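Local coordinates for sugar-binding transport ATP-binding protein (Pyrococcus horikoshii, PDB 1V43), which probably binds and hydrolyses ATP as the nucleotide-binding subunit of an ABC transporter that takes up sugars, at residues A[127-132]-A[154-159]; A[175-180]-A[197-202]; A[231-236]-A[245-250]; A[315-320]-A[324-329]. One frame throughout, in Å; residues are numbered along the deposited sequence.

Overall arrangement
Interactions 1 and 2 belong to the ATP-binding cassette, interaction 3 joins it to the OB-type domain, and interaction 4 is a hairpin of the TOBE region; the four follow one another along the chain. Interaction 2 lies by the nucleotide site: the side chain of Thr-199 is about 6 Å from that of Lys-50, known to bind ATP, though this chain holds no nucleotide. The centres of interactions 1 and 2 are about 19 Å apart, those of 1 and 4 about 46 Å, on opposite sides of the chain's centre. Interactions 3 and 4 touch through Pro-245 and Ile-325. Interaction 4 packs on helix 174-191 of the second subunit, the counterpart of the helix carrying Arg-177 in interaction 2.

Interaction 1. Residues A[127-132]-A[154-159]; sequences ELLQIE and RAIVVE
Leu-128 and Ile-156 mark the nearest approach of the two backbones, with their CA atoms 9.5 Å apart where helices 115-128 and 147-156 run out. This is helix-to-helix packing inside the ABC ATPase cassette, and helix 147-156 directly follows the LSGGQ signature sequence of the family. The first helix closes with a Schellman motif: Gln-130 takes a positive phi, and its N bonds back to Glu-127 O at 3.0 Å. Leu-128, in the last turn, and Leu-129, just before Gln-130, both point toward the second helix.

Ile-156 meets both leucines with one methyl, CD1. Its CG1 lies between the backbone N and the carbonyl carbon (chi1 81°), and the chain then runs straight on, so that CD1 is the atom carried furthest toward the leucines. Leu-129 comes to it tip to tip through CD2, whereas the Leu-128 side chain slants across it and touches with CD1. The contact is therefore wholly apolar, one methyl against two, and small in area. Helix 174-191 adds Leu-191, which packs on both Leu-128 and Ile-156, while Arg-149 takes the carbonyl oxygens of Leu-129 and Gln-130. Beyond the contact a type I turn from Ile-156 to Glu-159 redirects the chain. Ile-156 CD1 lies 3.8 Å from Leu-128 CD1 and 3.9 Å from Leu-129 CD2.

Interaction 2. Residues A[175-180]-A[197-202]; sequences KLRVAM and YVTHDQ
Arg-177 and Asp-201 form a long salt bridge between helix 174-191 and the turn that follows strand 194-199, on the side of the cassette near the nucleotide site. NH2 of Arg-177 is 3.7 Å from OD2 of Asp-201, yet the oxygen sits over a face of the guanidinium, 3.6 Å above its plane and toward the rim. No N-H points at it, and the attraction is one of charge alone. The two side chains arrive from opposite directions, Arg-177 extended from CG to NE, and their flat groups are turned 58° apart.

Helix and strand belong to a beta-alpha-beta unit with strand 162-166. The turn carries His-200, and its position after the strand is consistent with the H-loop, or switch, of ABC ATPases. Thr-199 shapes it through an ST turn, in which Asp-201 N donates to Thr-199 OG1 at 3.0 Å.

Both charged groups have firmer partners in the first turn of helix 202-208: Arg-177 NE bridges to Glu-204 OE1, and Asp-201, the N-cap of that helix, takes the N of Glu-204 with OD1. Thr-199 OG1 is hydrogen-bonded to Glu-167. At the edge of the guanidinium, near its plane, Thr-199 OG1 stands 4.3 Å from Arg-177 NH2.

Interaction 3. Residues A[231-236]-A[245-250]; sequences LRPNSV and PEMNIL
Pro-233 and Met-247 make the buried half of this contact, Val-236 and Ile-249 the more open half, where the loop before helix 236-241, in the cassette part of the chain, meets strand 248-255 of the OB-type fold. The link is apolar and light throughout: the side chains only approach one another, somewhat beyond close van der Waals contact.

In the buried half Met-247 reaches across with a long, straight arm: CG lies opposite the backbone N (chi1 168°), SD continues the line, and only the last torsion bends, bringing CE to 4.5 Å from Pro-233 CG. Ala-239 of helix 236-241 and His-361 of strand 361-364 enclose this half, packing against both side chains.

Toward solvent the backbones draw nearest, Val-236 CA to Ile-249 CA at 8.1 Å. The touch is equally light there, Val-236 CG1 standing 4.4 Å from Ile-249 CG1, but both residues remain partly exposed. Phe-363 lies on Val-236, and Thr-240 on Ile-249.

The loop leading to helix 236-241 is tied to strand 219-224, among others by a bond from Asn-234 ND2 to Leu-221 O. At the N-cap position, Ser-235 OG donates to Asn-234 OD1 at 3.2 Å, the C=O...donor angle being 165°.

Interaction 4. Residues A[315-320]-A[324-329]; sequences DFVEAL and TILHVK
Asp-315 and Phe-316 both face the single residue His-327, a classic beta bulge in an otherwise regular antiparallel hairpin. His-327 O is shared by the two amides: Asp-315 N lies 2.7 Å from it, whereas the bond from Phe-316 N is weak. Past the bulge, Glu-318 and Ile-325 form a hydrogen-bonded pair whose N and O atoms exchange two bonds.

A polar pair stands on one face of the sheet. Glu-318 CG lies anti to the carbonyl carbon (chi1 -61°) and the chain runs extended beyond it, carrying the carboxylate across to His-327. NE2 of His-327 donates to Glu-318 OE2 at 2.8 Å, nearly straight (165°), with the oxygen in the ring plane and using its anti lone pair. The carboxylate is almost perpendicular to the imidazole, at 84°. Phe-316 turns its edge to a face of the same ring, CD2 being 3.9 Å from His-327 CE1. Glu-318 is also braced by Ile-325, whose CG2 touches OE2 at 3.7 Å. On the other face Val-317 CG2 lies alongside Leu-326 CD2 at 3.8 Å.

Strand 307-319 is central in a five-stranded antiparallel sheet of the TOBE region, between 350-356 and 323-330, with 333-340 outside. Phe-316, Glu-318 and His-327 pack on helix 174-191 of the second subunit, at Ala-182 and Val-178, and Asp-315 forms a salt bridge with Lys-186 of that same helix.

Interaction 1. Residues A[127-132]-A[154-159]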
loop_
_atom_site.group_PDB
_atom_site.type_symbol
_atom_site.label_atom_id
_atom_site.label_comp_id
_atom_site.label_asym_id
_atom_site.label_seq_id
_atom_site.Cartn_x
_atom_site.Cartn_y
_atom_site.Cartn_z
ATOM N N GLU A 127 15.764 -27.399 -5.421
ATOM C CA GLU A 127 16.756 -26.573 -6.090
ATOM C C GLU A 127 16.058 -25.367 -6.737
ATOM O O GLU A 127 16.549 -24.238 -6.652
ATOM C CB GLU A 127 17.514 -27.402 -7.138
ATOM C CG GLU A 127 18.683 -26.685 -7.831
ATOM C CD GLU A 127 18.228 -25.560 -8.774
ATOM O OE1 GLU A 127 17.242 -25.763 -9.525
ATOM O OE2 GLU A 127 18.865 -24.480 -8.778
ATOM N N LEU A 128 14.906 -25.610 -7.360
ATOM C CA LEU A 128 14.134 -24.560 -8.018
ATOM C C LEU A 128 13.705 -23.463 -7.056
ATOM O O LEU A 128 13.640 -22.303 -7.434
ATOM C CB LEU A 128 12.897 -25.146 -8.707
ATOM C CG LEU A 128 13.205 -25.800 -10.051
ATOM C CD1 LEU A 128 12.000 -26.540 -10.569
ATOM C CD2 LEU A 128 13.643 -24.730 -11.027
ATOM N N LEU A 129 13.410 -23.833 -5.814
ATOM C CA LEU A 129 13.010 -22.852 -4.817
ATOM C C LEU A 129 14.205 -22.367 -3.976
ATOM O O LEU A 129 14.046 -21.560 -3.064
ATOM C CB LEU A 129 11.931 -23.452 -3.916
ATOM C CG LEU A 129 10.453 -23.384 -4.348
ATOM C CD1 LEU A 129 10.026 -21.926 -4.396
ATOM C CD2 LEU A 129 10.236 -24.072 -5.700
ATOM N N GLN A 130 15.401 -22.860 -4.293
ATOM C CA GLN A 130 16.610 -22.493 -3.561
ATOM C C GLN A 130 16.488 -22.821 -2.076
ATOM O O GLN A 130 16.879 -22.034 -1.214
ATOM C CB GLN A 130 16.914 -20.998 -3.747
ATOM C CG GLN A 130 17.420 -20.648 -5.140
ATOM C CD GLN A 130 16.939 -19.281 -5.605
ATOM O OE1 GLN A 130 15.731 -19.038 -5.712
ATOM N NE2 GLN A 130 17.882 -18.380 -5.883
ATOM N N ILE A 131 15.928 -23.982 -1.774
ATOM C CA ILE A 131 15.798 -24.395 -0.384
ATOM C C ILE A 131 16.480 -25.744 -0.154
ATOM O O ILE A 131 16.196 -26.412 0.832
ATOM C CB ILE A 131 14.313 -24.512 0.036
ATOM C CG1 ILE A 131 13.550 -25.345 -0.996
ATOM C CG2 ILE A 131 13.689 -23.119 0.196
ATOM C CD1 ILE A 131 12.175 -25.776 -0.541
ATOM N N GLU A 132 17.379 -26.146 -1.053
ATOM C CA GLU A 132 18.062 -27.443 -0.910
ATOM C C GLU A 132 18.772 -27.609 0.428
ATOM O O GLU A 132 18.900 -28.724 0.920
ATOM C CB GLU A 132 19.110 -27.671 -2.007
ATOM C CG GLU A 132 18.823 -27.018 -3.337
ATOM C CD GLU A 132 19.545 -25.680 -3.499
ATOM O OE1 GLU A 132 19.154 -24.673 -2.852
ATOM O OE2 GLU A 132 20.521 -25.650 -4.276
ATOM N N ARG A 154 6.343 -27.792 -2.792
ATOM C CA ARG A 154 5.406 -28.904 -2.646
ATOM C C ARG A 154 4.339 -28.860 -3.731
ATOM O O ARG A 154 3.937 -29.894 -4.260
ATOM C CB ARG A 154 4.735 -28.869 -1.276
ATOM C CG ARG A 154 3.756 -30.018 -1.068
ATOM C CD ARG A 154 3.253 -30.045 0.364
ATOM N NE ARG A 154 2.684 -28.760 0.753
ATOM C CZ ARG A 154 2.375 -28.419 2.001
ATOM N NH1 ARG A 154 2.580 -29.271 3.001
ATOM N NH2 ARG A 154 1.860 -27.219 2.245
ATOM N N ALA A 155 3.881 -27.654 -4.063
ATOM C CA ALA A 155 2.867 -27.517 -5.105
ATOM C C ALA A 155 3.436 -27.930 -6.457
ATOM O O ALA A 155 2.765 -28.607 -7.232
ATOM C CB ALA A 155 2.337 -26.070 -5.163
ATOM N N ILE A 156 4.682 -27.558 -6.749
ATOM C CA ILE A 156 5.229 -27.929 -8.052
ATOM C C ILE A 156 5.868 -29.307 -8.128
ATOM O O ILE A 156 6.145 -29.792 -9.227
ATOM C CB ILE A 156 6.270 -26.902 -8.571
ATOM C CG1 ILE A 156 7.646 -27.140 -7.925
ATOM C CG2 ILE A 156 5.772 -25.504 -8.292
ATOM C CD1 ILE A 156 8.750 -26.282 -8.522
ATOM N N VAL A 157 6.101 -29.942 -6.983
ATOM C CA VAL A 157 6.749 -31.257 -6.988
ATOM C C VAL A 157 6.001 -32.331 -7.787
ATOM O O VAL A 157 6.627 -33.268 -8.296
ATOM C CB VAL A 157 7.015 -31.773 -5.535
ATOM C CG1 VAL A 157 5.795 -32.470 -4.983
ATOM C CG2 VAL A 157 8.235 -32.695 -5.522
ATOM N N VAL A 158 4.679 -32.190 -7.918
ATOM C CA VAL A 158 3.886 -33.162 -8.674
ATOM C C VAL A 158 3.901 -32.884 -10.174
ATOM O O VAL A 158 3.360 -33.659 -10.963
ATOM C CB VAL A 158 2.404 -33.199 -8.203
ATOM C CG1 VAL A 158 2.340 -33.533 -6.717
ATOM C CG2 VAL A 158 1.724 -31.864 -8.474
ATOM N N GLU A 159 4.518 -31.778 -10.571
ATOM C CA GLU A 159 4.580 -31.417 -11.983
ATOM C C GLU A 159 3.156 -31.302 -12.556
ATOM O O GLU A 159 2.782 -31.994 -13.502
ATOM C CB GLU A 159 5.375 -32.470 -12.754
ATOM C CG GLU A 159 6.727 -32.797 -12.138
ATOM C CD GLU A 159 7.605 -33.614 -13.067
ATOM O OE1 GLU A 159 8.265 -33.016 -13.945
ATOM O OE2 GLU A 159 7.622 -34.855 -12.928
#

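Interaction 2. Residues A[175-180]-A[197-202]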
loop_
_atom_site.group_PDB
_atom_site.type_symbol
_atom_site.label_atom_id
_atom_site.label_comp_id
_atom_site.label_asym_id
_atom_site.label_seq_id
_atom_site.Cartn_x
_atom_site.Cartn_y
_atom_site.Cartn_z
ATOM N N LYS A 175 7.376 -6.210 2.773
ATOM C CA LYS A 175 8.691 -6.487 2.196
ATOM C C LYS A 175 8.850 -7.944 1.733
ATOM O O LYS A 175 9.396 -8.216 0.650
ATOM C CB LYS A 175 9.778 -6.120 3.210
ATOM C CG LYS A 175 11.221 -6.311 2.752
ATOM C CD LYS A 175 12.170 -5.961 3.912
ATOM C CE LYS A 175 13.613 -6.321 3.619
ATOM N NZ LYS A 175 14.533 -5.874 4.707
ATOM N N LEU A 176 8.375 -8.881 2.542
ATOM C CA LEU A 176 8.470 -10.286 2.174
ATOM C C LEU A 176 7.489 -10.597 1.048
ATOM O O LEU A 176 7.751 -11.442 0.204
ATOM C CB LEU A 176 8.175 -11.176 3.378
ATOM C CG LEU A 176 8.105 -12.683 3.104
ATOM C CD1 LEU A 176 9.446 -13.203 2.577
ATOM C CD2 LEU A 176 7.715 -13.405 4.391
ATOM N N ARG A 177 6.358 -9.904 1.026
ATOM C CA ARG A 177 5.378 -10.154 -0.016
ATOM C C ARG A 177 5.982 -9.855 -1.393
ATOM O O ARG A 177 5.873 -10.675 -2.305
ATOM C CB ARG A 177 4.111 -9.328 0.231
ATOM C CG ARG A 177 2.935 -9.754 -0.626
ATOM C CD ARG A 177 1.593 -9.306 -0.056
ATOM N NE ARG A 177 0.500 -9.683 -0.954
ATOM C CZ ARG A 177 -0.789 -9.543 -0.678
ATOM N NH1 ARG A 177 -1.168 -9.032 0.480
ATOM N NH2 ARG A 177 -1.701 -9.911 -1.569
ATOM N N VAL A 178 6.648 -8.707 -1.536
ATOM C CA VAL A 178 7.251 -8.350 -2.811
ATOM C C VAL A 178 8.285 -9.384 -3.228
ATOM O O VAL A 178 8.340 -9.780 -4.395
ATOM C CB VAL A 178 7.896 -6.933 -2.769
ATOM C CG1 VAL A 178 8.819 -6.739 -3.965
ATOM C CG2 VAL A 178 6.801 -5.861 -2.835
ATOM N N ALA A 179 9.101 -9.826 -2.271
ATOM C CA ALA A 179 10.114 -10.840 -2.545
ATOM C C ALA A 179 9.451 -12.137 -3.045
ATOM O O ALA A 179 9.963 -12.789 -3.950
ATOM C CB ALA A 179 10.946 -11.111 -1.279
ATOM N N MET A 180 8.318 -12.508 -2.452
ATOM C CA MET A 180 7.595 -13.711 -2.870
ATOM C C MET A 180 6.977 -13.553 -4.283
ATOM O O MET A 180 7.034 -14.485 -5.090
ATOM C CB MET A 180 6.496 -14.065 -1.860
ATOM C CG MET A 180 6.975 -14.780 -0.593
ATOM S SD MET A 180 8.188 -16.114 -0.885
ATOM C CE MET A 180 7.247 -17.211 -1.913
ATOM N N TYR A 197 -3.905 -17.403 -11.184
ATOM C CA TYR A 197 -3.663 -16.784 -9.886
ATOM C C TYR A 197 -4.758 -15.812 -9.470
ATOM O O TYR A 197 -5.039 -14.844 -10.174
ATOM C CB TYR A 197 -2.327 -16.049 -9.982
ATOM C CG TYR A 197 -1.671 -15.621 -8.695
ATOM C CD1 TYR A 197 -0.580 -16.333 -8.175
ATOM C CD2 TYR A 197 -2.065 -14.455 -8.044
ATOM C CE1 TYR A 197 0.106 -15.882 -7.044
ATOM C CE2 TYR A 197 -1.384 -13.992 -6.914
ATOM C CZ TYR A 197 -0.302 -14.713 -6.427
ATOM O OH TYR A 197 0.373 -14.239 -5.342
ATOM N N VAL A 198 -5.355 -16.071 -8.312
ATOM C CA VAL A 198 -6.425 -15.235 -7.792
ATOM C C VAL A 198 -5.972 -14.241 -6.719
ATOM O O VAL A 198 -5.352 -14.631 -5.725
ATOM C CB VAL A 198 -7.533 -16.101 -7.174
ATOM C CG1 VAL A 198 -8.480 -15.218 -6.354
ATOM C CG2 VAL A 198 -8.285 -16.847 -8.267
ATOM N N THR A 199 -6.284 -12.964 -6.922
ATOM C CA THR A 199 -5.955 -11.926 -5.945
ATOM C C THR A 199 -6.868 -10.716 -6.079
ATOM O O THR A 199 -7.387 -10.435 -7.157
ATOM C CB THR A 199 -4.490 -11.422 -6.060
ATOM O OG1 THR A 199 -4.241 -10.489 -5.005
ATOM C CG2 THR A 199 -4.237 -10.706 -7.402
ATOM N N HIS A 200 -7.067 -9.996 -4.979
ATOM C CA HIS A 200 -7.893 -8.796 -5.007
ATOM C C HIS A 200 -6.946 -7.597 -4.933
ATOM O O HIS A 200 -7.376 -6.444 -4.921
ATOM C CB HIS A 200 -8.845 -8.777 -3.808
ATOM C CG HIS A 200 -8.164 -8.469 -2.510
ATOM N ND1 HIS A 200 -7.702 -7.209 -2.195
ATOM C CD2 HIS A 200 -7.805 -9.269 -1.477
ATOM C CE1 HIS A 200 -7.085 -7.246 -1.026
ATOM N NE2 HIS A 200 -7.133 -8.484 -0.571
ATOM N N ASP A 201 -5.652 -7.884 -4.900
ATOM C CA ASP A 201 -4.598 -6.863 -4.805
ATOM C C ASP A 201 -4.072 -6.430 -6.189
ATOM O O ASP A 201 -3.256 -7.138 -6.804
ATOM C CB ASP A 201 -3.445 -7.436 -3.965
ATOM C CG ASP A 201 -2.416 -6.390 -3.574
ATOM O OD1 ASP A 201 -1.931 -5.645 -4.453
ATOM O OD2 ASP A 201 -2.078 -6.331 -2.377
ATOM N N GLN A 202 -4.519 -5.267 -6.659
ATOM C CA GLN A 202 -4.115 -4.763 -7.972
ATOM C C GLN A 202 -2.595 -4.645 -8.176
ATOM O O GLN A 202 -2.098 -4.995 -9.242
ATOM C CB GLN A 202 -4.820 -3.424 -8.273
ATOM C CG GLN A 202 -4.561 -2.291 -7.269
ATOM C CD GLN A 202 -3.455 -1.338 -7.703
ATOM O OE1 GLN A 202 -3.031 -1.330 -8.859
ATOM N NE2 GLN A 202 -2.995 -0.514 -6.774
#

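Interaction 3. Residues A[231-236]-A[245-250]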
loop_
_atom_site.group_PDB
_atom_site.type_symbol
_atom_site.label_atom_id
_atom_site.label_comp_id
_atom_site.label_asym_id
_atom_site.label_seq_id
_atom_site.Cartn_x
_atom_site.Cartn_y
_atom_site.Cartn_z
ATOM N N LEU A 231 -3.156 1.294 -19.262
ATOM C CA LEU A 231 -3.242 2.406 -20.212
ATOM C C LEU A 231 -4.577 2.474 -20.926
ATOM O O LEU A 231 -5.016 3.556 -21.319
ATOM C CB LEU A 231 -2.144 2.315 -21.274
ATOM C CG LEU A 231 -0.702 2.492 -20.805
ATOM C CD1 LEU A 231 0.240 2.265 -21.982
ATOM C CD2 LEU A 231 -0.521 3.885 -20.213
ATOM N N ARG A 232 -5.228 1.328 -21.098
ATOM C CA ARG A 232 -6.503 1.336 -21.802
ATOM C C ARG A 232 -7.638 0.556 -21.145
ATOM O O ARG A 232 -8.130 -0.426 -21.686
ATOM C CB ARG A 232 -6.285 0.867 -23.250
ATOM C CG ARG A 232 -5.533 1.903 -24.100
ATOM C CD ARG A 232 -5.079 1.361 -25.451
ATOM N NE ARG A 232 -3.912 0.486 -25.329
ATOM C CZ ARG A 232 -2.670 0.905 -25.085
ATOM N NH1 ARG A 232 -2.408 2.202 -24.939
ATOM N NH2 ARG A 232 -1.686 0.023 -24.972
ATOM N N PRO A 233 -8.062 0.987 -19.948
ATOM C CA PRO A 233 -9.159 0.284 -19.277
ATOM C C PRO A 233 -10.405 0.449 -20.156
ATOM O O PRO A 233 -10.690 1.554 -20.608
ATOM C CB PRO A 233 -9.287 1.040 -17.961
ATOM C CG PRO A 233 -8.933 2.452 -18.368
ATOM C CD PRO A 233 -7.704 2.223 -19.231
ATOM N N ASN A 234 -11.143 -0.626 -20.412
ATOM C CA ASN A 234 -12.316 -0.486 -21.264
ATOM C C ASN A 234 -13.564 -0.008 -20.519
ATOM O O ASN A 234 -14.656 -0.001 -21.081
ATOM C CB ASN A 234 -12.624 -1.796 -21.979
ATOM C CG ASN A 234 -12.996 -2.897 -21.026
ATOM O OD1 ASN A 234 -13.542 -2.646 -19.950
ATOM N ND2 ASN A 234 -12.720 -4.130 -21.419
ATOM N N SER A 235 -13.402 0.402 -19.262
ATOM C CA SER A 235 -14.541 0.874 -18.477
ATOM C C SER A 235 -14.117 1.593 -17.197
ATOM O O SER A 235 -12.957 1.536 -16.794
ATOM C CB SER A 235 -15.439 -0.303 -18.116
ATOM O OG SER A 235 -14.706 -1.251 -17.361
ATOM N N VAL A 236 -15.063 2.271 -16.560
ATOM C CA VAL A 236 -14.775 2.988 -15.321
ATOM C C VAL A 236 -14.294 2.015 -14.241
ATOM O O VAL A 236 -13.284 2.270 -13.578
ATOM C CB VAL A 236 -16.022 3.739 -14.798
ATOM C CG1 VAL A 236 -15.720 4.373 -13.446
ATOM C CG2 VAL A 236 -16.437 4.811 -15.796
ATOM N N PRO A 245 -2.966 6.222 -5.985
ATOM C CA PRO A 245 -4.333 6.761 -5.944
ATOM C C PRO A 245 -5.059 6.492 -7.263
ATOM O O PRO A 245 -4.449 6.479 -8.327
ATOM C CB PRO A 245 -4.122 8.261 -5.766
ATOM C CG PRO A 245 -2.775 8.380 -5.178
ATOM C CD PRO A 245 -1.974 7.297 -5.792
ATOM N N GLU A 246 -6.370 6.321 -7.170
ATOM C CA GLU A 246 -7.234 6.049 -8.305
ATOM C C GLU A 246 -7.335 7.131 -9.377
ATOM O O GLU A 246 -7.071 8.296 -9.131
ATOM C CB GLU A 246 -8.637 5.761 -7.777
ATOM C CG GLU A 246 -8.761 4.445 -7.056
ATOM C CD GLU A 246 -10.155 4.230 -6.475
ATOM O OE1 GLU A 246 -11.121 4.853 -6.984
ATOM O OE2 GLU A 246 -10.276 3.429 -5.518
ATOM N N MET A 247 -7.754 6.731 -10.570
ATOM C CA MET A 247 -7.941 7.674 -11.670
ATOM C C MET A 247 -9.044 8.655 -11.296
ATOM O O MET A 247 -10.070 8.249 -10.756
ATOM C CB MET A 247 -8.370 6.935 -12.934
ATOM C CG MET A 247 -8.862 7.858 -14.059
ATOM S SD MET A 247 -9.433 6.950 -15.543
ATOM C CE MET A 247 -7.901 6.134 -16.051
ATOM N N ASN A 248 -8.839 9.938 -11.575
ATOM C CA ASN A 248 -9.855 10.946 -11.281
ATOM C C ASN A 248 -11.006 10.793 -12.276
ATOM O O ASN A 248 -10.786 10.774 -13.485
ATOM C CB ASN A 248 -9.264 12.352 -11.407
ATOM C CG ASN A 248 -8.144 12.600 -10.428
ATOM O OD1 ASN A 248 -6.971 12.679 -10.803
ATOM N ND2 ASN A 248 -8.495 12.708 -9.157
ATOM N N ILE A 249 -12.228 10.667 -11.768
ATOM C CA ILE A 249 -13.405 10.536 -12.628
ATOM C C ILE A 249 -14.300 11.765 -12.444
ATOM O O ILE A 249 -14.886 11.970 -11.384
ATOM C CB ILE A 249 -14.213 9.254 -12.292
ATOM C CG1 ILE A 249 -13.342 8.006 -12.491
ATOM C CG2 ILE A 249 -15.427 9.156 -13.190
ATOM C CD1 ILE A 249 -12.886 7.807 -13.919
ATOM N N LEU A 250 -14.393 12.587 -13.483
ATOM C CA LEU A 250 -15.201 13.797 -13.415
ATOM C C LEU A 250 -16.323 13.838 -14.442
ATOM O O LEU A 250 -16.112 13.588 -15.623
ATOM C CB LEU A 250 -14.315 15.033 -13.601
ATOM C CG LEU A 250 -13.184 15.227 -12.596
ATOM C CD1 LEU A 250 -12.538 16.587 -12.815
ATOM C CD2 LEU A 250 -13.727 15.112 -11.190
#

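Interaction 4. Residues A[315-320]-A[324-329]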
loop_
_atom_site.group_PDB
_atom_site.type_symbol
_atom_site.label_atom_id
_atom_site.label_comp_id
_atom_site.label_asym_id
_atom_site.label_seq_id
_atom_site.Cartn_x
_atom_site.Cartn_y
_atom_site.Cartn_z
ATOM N N ASP A 315 -6.141 21.726 -1.568
ATOM C CA ASP A 315 -6.989 21.492 -0.412
ATOM C C ASP A 315 -6.287 20.656 0.667
ATOM O O ASP A 315 -6.564 20.802 1.857
ATOM C CB ASP A 315 -8.255 20.776 -0.856
ATOM C CG ASP A 315 -9.228 20.568 0.276
ATOM O OD1 ASP A 315 -9.720 21.572 0.828
ATOM O OD2 ASP A 315 -9.499 19.401 0.608
ATOM N N PHE A 316 -5.394 19.767 0.251
ATOM C CA PHE A 316 -4.675 18.918 1.199
ATOM C C PHE A 316 -3.470 18.267 0.539
ATOM O O PHE A 316 -3.447 18.049 -0.681
ATOM C CB PHE A 316 -5.593 17.833 1.752
ATOM C CG PHE A 316 -4.988 17.039 2.881
ATOM C CD1 PHE A 316 -4.815 17.613 4.144
ATOM C CD2 PHE A 316 -4.614 15.711 2.694
ATOM C CE1 PHE A 316 -4.279 16.877 5.209
ATOM C CE2 PHE A 316 -4.077 14.959 3.755
ATOM C CZ PHE A 316 -3.910 15.547 5.012
ATOM N N VAL A 317 -2.479 17.944 1.353
ATOM C CA VAL A 317 -1.260 17.346 0.857
ATOM C C VAL A 317 -0.835 16.104 1.632
ATOM O O VAL A 317 -0.787 16.112 2.857
ATOM C CB VAL A 317 -0.084 18.359 0.921
ATOM C CG1 VAL A 317 1.200 17.716 0.378
ATOM C CG2 VAL A 317 -0.450 19.625 0.155
ATOM N N GLU A 318 -0.542 15.039 0.895
ATOM C CA GLU A 318 -0.035 13.810 1.469
ATOM C C GLU A 318 1.457 13.870 1.090
ATOM O O GLU A 318 1.827 13.476 -0.011
ATOM C CB GLU A 318 -0.662 12.574 0.807
ATOM C CG GLU A 318 -2.165 12.424 0.923
ATOM C CD GLU A 318 -2.662 11.172 0.198
ATOM O OE1 GLU A 318 -2.140 10.078 0.483
ATOM O OE2 GLU A 318 -3.567 11.266 -0.656
ATOM N N ALA A 319 2.296 14.391 1.976
ATOM C CA ALA A 319 3.740 14.480 1.712
ATOM C C ALA A 319 4.351 13.189 2.243
ATOM O O ALA A 319 4.775 13.126 3.397
ATOM C CB ALA A 319 4.332 15.685 2.443
ATOM N N LEU A 320 4.403 12.163 1.399
ATOM C CA LEU A 320 4.885 10.860 1.839
ATOM C C LEU A 320 6.372 10.614 1.677
ATOM O O LEU A 320 6.837 9.479 1.868
ATOM C CB LEU A 320 4.093 9.758 1.118
ATOM C CG LEU A 320 2.588 10.043 1.050
ATOM C CD1 LEU A 320 1.871 8.989 0.224
ATOM C CD2 LEU A 320 2.034 10.089 2.463
ATOM N N THR A 324 4.457 12.803 -3.375
ATOM C CA THR A 324 3.699 13.873 -2.742
ATOM C C THR A 324 2.361 13.949 -3.454
ATOM O O THR A 324 2.312 14.327 -4.624
ATOM C CB THR A 324 4.417 15.241 -2.887
ATOM O OG1 THR A 324 5.566 15.272 -2.038
ATOM C CG2 THR A 324 3.481 16.383 -2.528
ATOM N N ILE A 325 1.283 13.578 -2.769
ATOM C CA ILE A 325 -0.036 13.617 -3.395
ATOM C C ILE A 325 -0.842 14.857 -3.028
ATOM O O ILE A 325 -1.182 15.082 -1.861
ATOM C CB ILE A 325 -0.864 12.381 -3.038
ATOM C CG1 ILE A 325 -0.056 11.131 -3.359
ATOM C CG2 ILE A 325 -2.182 12.377 -3.852
ATOM C CD1 ILE A 325 -0.757 9.851 -3.004
ATOM N N LEU A 326 -1.166 15.651 -4.039
ATOM C CA LEU A 326 -1.929 16.874 -3.823
ATOM C C LEU A 326 -3.405 16.696 -4.147
ATOM O O LEU A 326 -3.756 16.131 -5.187
ATOM C CB LEU A 326 -1.394 17.996 -4.710
ATOM C CG LEU A 326 0.111 18.229 -4.756
ATOM C CD1 LEU A 326 0.389 19.362 -5.749
ATOM C CD2 LEU A 326 0.641 18.565 -3.369
ATOM N N HIS A 327 -4.263 17.176 -3.250
ATOM C CA HIS A 327 -5.704 17.134 -3.471
ATOM C C HIS A 327 -6.004 18.570 -3.875
ATOM O O HIS A 327 -6.004 19.470 -3.035
ATOM C CB HIS A 327 -6.457 16.761 -2.193
ATOM C CG HIS A 327 -6.043 15.444 -1.602
ATOM N ND1 HIS A 327 -6.781 14.801 -0.631
ATOM C CD2 HIS A 327 -4.949 14.672 -1.811
ATOM C CE1 HIS A 327 -6.161 13.692 -0.267
ATOM N NE2 HIS A 327 -5.046 13.590 -0.968
ATOM N N VAL A 328 -6.212 18.781 -5.174
ATOM C CA VAL A 328 -6.467 20.105 -5.713
ATOM C C VAL A 328 -7.912 20.280 -6.125
ATOM O O VAL A 328 -8.494 19.400 -6.763
ATOM C CB VAL A 328 -5.604 20.382 -6.961
ATOM C CG1 VAL A 328 -5.688 21.859 -7.323
ATOM C CG2 VAL A 328 -4.175 19.969 -6.718
ATOM N N LYS A 329 -8.482 21.425 -5.764
ATOM C CA LYS A 329 -9.860 21.726 -6.113
ATOM C C LYS A 329 -9.944 22.264 -7.532
ATOM O O LYS A 329 -9.419 23.330 -7.823
ATOM C CB LYS A 329 -10.451 22.764 -5.157
ATOM C CG LYS A 329 -10.767 22.256 -3.758
ATOM C CD LYS A 329 -11.521 23.327 -2.975
ATOM C CE LYS A 329 -11.831 22.905 -1.545
ATOM N NZ LYS A 329 -12.556 23.983 -0.806
#